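Local coordinates for short afifavidin (Afifella pfennigii, PDB 6HDT), which binds biotin and 2-iminobiotin in strong non-covalent complexes as a dimeric bacterial avidin, its wider biological role being still obscure, at residues Ala109-Gly112 / Ser113-Glu117. Residues are numbered along the deposited sequence; the frame is centred on the assembly and turned at random.
Sequences AYQG and SSSGE
Tyr-110 O takes the amide N-H of Glu-117 at 2.9 Å and also lies 3.3 Å from Gly-116 CA, a CA-H...O contact beside the conventional bond. The return bond, Tyr-110 N to Glu-117 O at 3.0 Å, is nearly straight (163° at the hydrogen), and the two make an antiparallel hydrogen-bonded pair. This pair closes the hairpin loop joining strand 99-110 to strand 117-127, the last two of the avidin barrel. Both side chains rise from the same face of the sheet. With CG of Tyr-110 set between its backbone N and carbonyl carbon (chi1 65°), the ring leans across the pair and lays one face over Glu-117 CB, which lies 3.6 Å from Tyr-110 CZ. Glu-117 CG, anti to its own carbonyl carbon (chi1 -56°), comes 3.5 Å from Gly-112 CA, and a bend at chi2 carries the carboxylate onward. Glycine suits position 112, since a CB would run into Ser-115 O and the glutamate carboxylate. Without the ring, as with an alanine here, Glu-117 CB would probably lose its aromatic cover and a gap open near the biotin. Backbone bonds thus fix the hairpin's register, while the aromatic face covers the glutamate's aliphatic base.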
ATOM      1  N   ALA A 109      -9.846  -2.432   4.397  1.00 15.55           N
ATOM      2  CA  ALA A 109     -10.179  -3.669   5.127  1.00 15.25           C
ATOM      3  C   ALA A 109     -10.722  -3.327   6.490  1.00 15.85           C
ATOM      4  O   ALA A 109     -10.097  -2.554   7.229  1.00 14.72           O
ATOM      5  CB  ALA A 109      -8.942  -4.531   5.240  1.00 15.87           C
ATOM      6  N   TYR A 110     -11.871  -3.915   6.843  1.00 16.79           N
ATOM      7  CA  TYR A 110     -12.498  -3.616   8.125  1.00 19.70           C
ATOM      8  C   TYR A 110     -13.270  -4.828   8.567  1.00 17.43           C
ATOM      9  O   TYR A 110     -13.404  -5.825   7.838  1.00 17.83           O
ATOM     10  CB  TYR A 110     -13.428  -2.394   8.030  1.00 23.25           C
ATOM     11  CG  TYR A 110     -14.634  -2.599   7.146  1.00 22.09           C
ATOM     12  CD1 TYR A 110     -14.503  -2.629   5.780  1.00 21.81           C
ATOM     13  CD2 TYR A 110     -15.916  -2.808   7.678  1.00 24.43           C
ATOM     14  CE1 TYR A 110     -15.585  -2.863   4.958  1.00 20.56           C
ATOM     15  CE2 TYR A 110     -17.013  -3.026   6.852  1.00 21.97           C
ATOM     16  CZ  TYR A 110     -16.838  -3.051   5.480  1.00 22.71           C
ATOM     17  OH  TYR A 110     -17.898  -3.269   4.609  1.00 23.13           O
ATOM     18  N   GLN A 111     -13.757  -4.741   9.794  1.00 19.84           N
ATOM     19  CA  GLN A 111     -14.393  -5.866  10.440  1.00 24.72           C
ATOM     20  C   GLN A 111     -15.804  -6.054   9.921  1.00 26.32           C
ATOM     21  O   GLN A 111     -16.637  -5.163   9.988  1.00 34.80           O
ATOM     22  CB  GLN A 111     -14.417  -5.687  11.947  1.00 23.49           C
ATOM     23  CG  GLN A 111     -14.791  -6.990  12.672  1.00 23.45           C
ATOM     24  CD  GLN A 111     -13.792  -8.089  12.370  1.00 40.05           C
ATOM     25  OE1 GLN A 111     -12.740  -8.189  13.023  1.00 70.33           O
ATOM     26  NE2 GLN A 111     -14.093  -8.904  11.357  1.00 43.74           N
ATOM     27  N   GLY A 112     -16.063  -7.229   9.378  1.00 29.96           N
ATOM     28  CA  GLY A 112     -17.395  -7.528   8.901  1.00 43.18           C
ATOM     29  C   GLY A 112     -18.218  -8.043  10.043  1.00 40.78           C
ATOM     30  O   GLY A 112     -17.842  -7.903  11.226  1.00 38.48           O
ATOM     31  N   SER A 113     -19.340  -8.650   9.683  1.00 33.65           N
ATOM     32  CA  SER A 113     -20.228  -9.218  10.675  1.00 47.70           C
ATOM     33  C   SER A 113     -19.565 -10.452  11.251  1.00 51.59           C
ATOM     34  O   SER A 113     -19.140 -10.471  12.400  1.00 64.17           O
ATOM     35  CB  SER A 113     -21.578  -9.564  10.045  1.00 47.80           C
ATOM     36  OG  SER A 113     -21.389 -10.195   8.794  1.00 79.57           O
ATOM     37  N   SER A 114     -19.433 -11.460  10.407  1.00 53.54           N
ATOM     38  CA  SER A 114     -18.820 -12.717  10.775  1.00 67.70           C
ATOM     39  C   SER A 114     -17.301 -12.563  10.713  1.00 67.82           C
ATOM     40  O   SER A 114     -16.596 -12.909  11.671  1.00 94.70           O
ATOM     41  CB  SER A 114     -19.333 -13.839   9.853  1.00 64.57           C
ATOM     42  OG  SER A 114     -20.064 -13.330   8.740  1.00 56.92           O
ATOM     43  N   SER A 115     -16.806 -12.021   9.602  1.00 54.72           N
ATOM     44  CA  SER A 115     -15.392 -11.649   9.494  1.00 47.92           C
ATOM     45  C   SER A 115     -15.175 -10.573   8.414  1.00 43.33           C
ATOM     46  O   SER A 115     -16.153 -10.004   7.889  1.00 38.12           O
ATOM     47  CB  SER A 115     -14.535 -12.878   9.211  1.00 48.65           C
ATOM     48  OG  SER A 115     -13.169 -12.517   9.070  1.00 44.15           O
ATOM     49  N   GLY A 116     -13.905 -10.344   8.062  1.00 28.11           N
ATOM     50  CA  GLY A 116     -13.475  -9.133   7.382  1.00 20.13           C
ATOM     51  C   GLY A 116     -14.126  -8.847   6.062  1.00 21.72           C
ATOM     52  O   GLY A 116     -14.605  -9.741   5.390  1.00 18.34           O
ATOM     53  N   GLU A 117     -14.103  -7.571   5.693  1.00 18.53           N
ATOM     54  CA  GLU A 117     -14.671  -7.097   4.454  1.00 17.19           C
ATOM     55  C   GLU A 117     -13.685  -6.092   3.896  1.00 14.68           C
ATOM     56  O   GLU A 117     -12.811  -5.613   4.580  1.00 16.08           O
ATOM     57  CB  GLU A 117     -16.028  -6.431   4.673  1.00 20.82           C
ATOM     58  CG  GLU A 117     -17.095  -7.285   5.373  1.00 24.33           C
ATOM     59  CD  GLU A 117     -17.421  -8.619   4.692  1.00 28.10           C
ATOM     60  OE1 GLU A 117     -18.024  -9.484   5.364  1.00 30.34           O
ATOM     61  OE2 GLU A 117     -17.093  -8.825   3.499  1.00 29.56           O
TER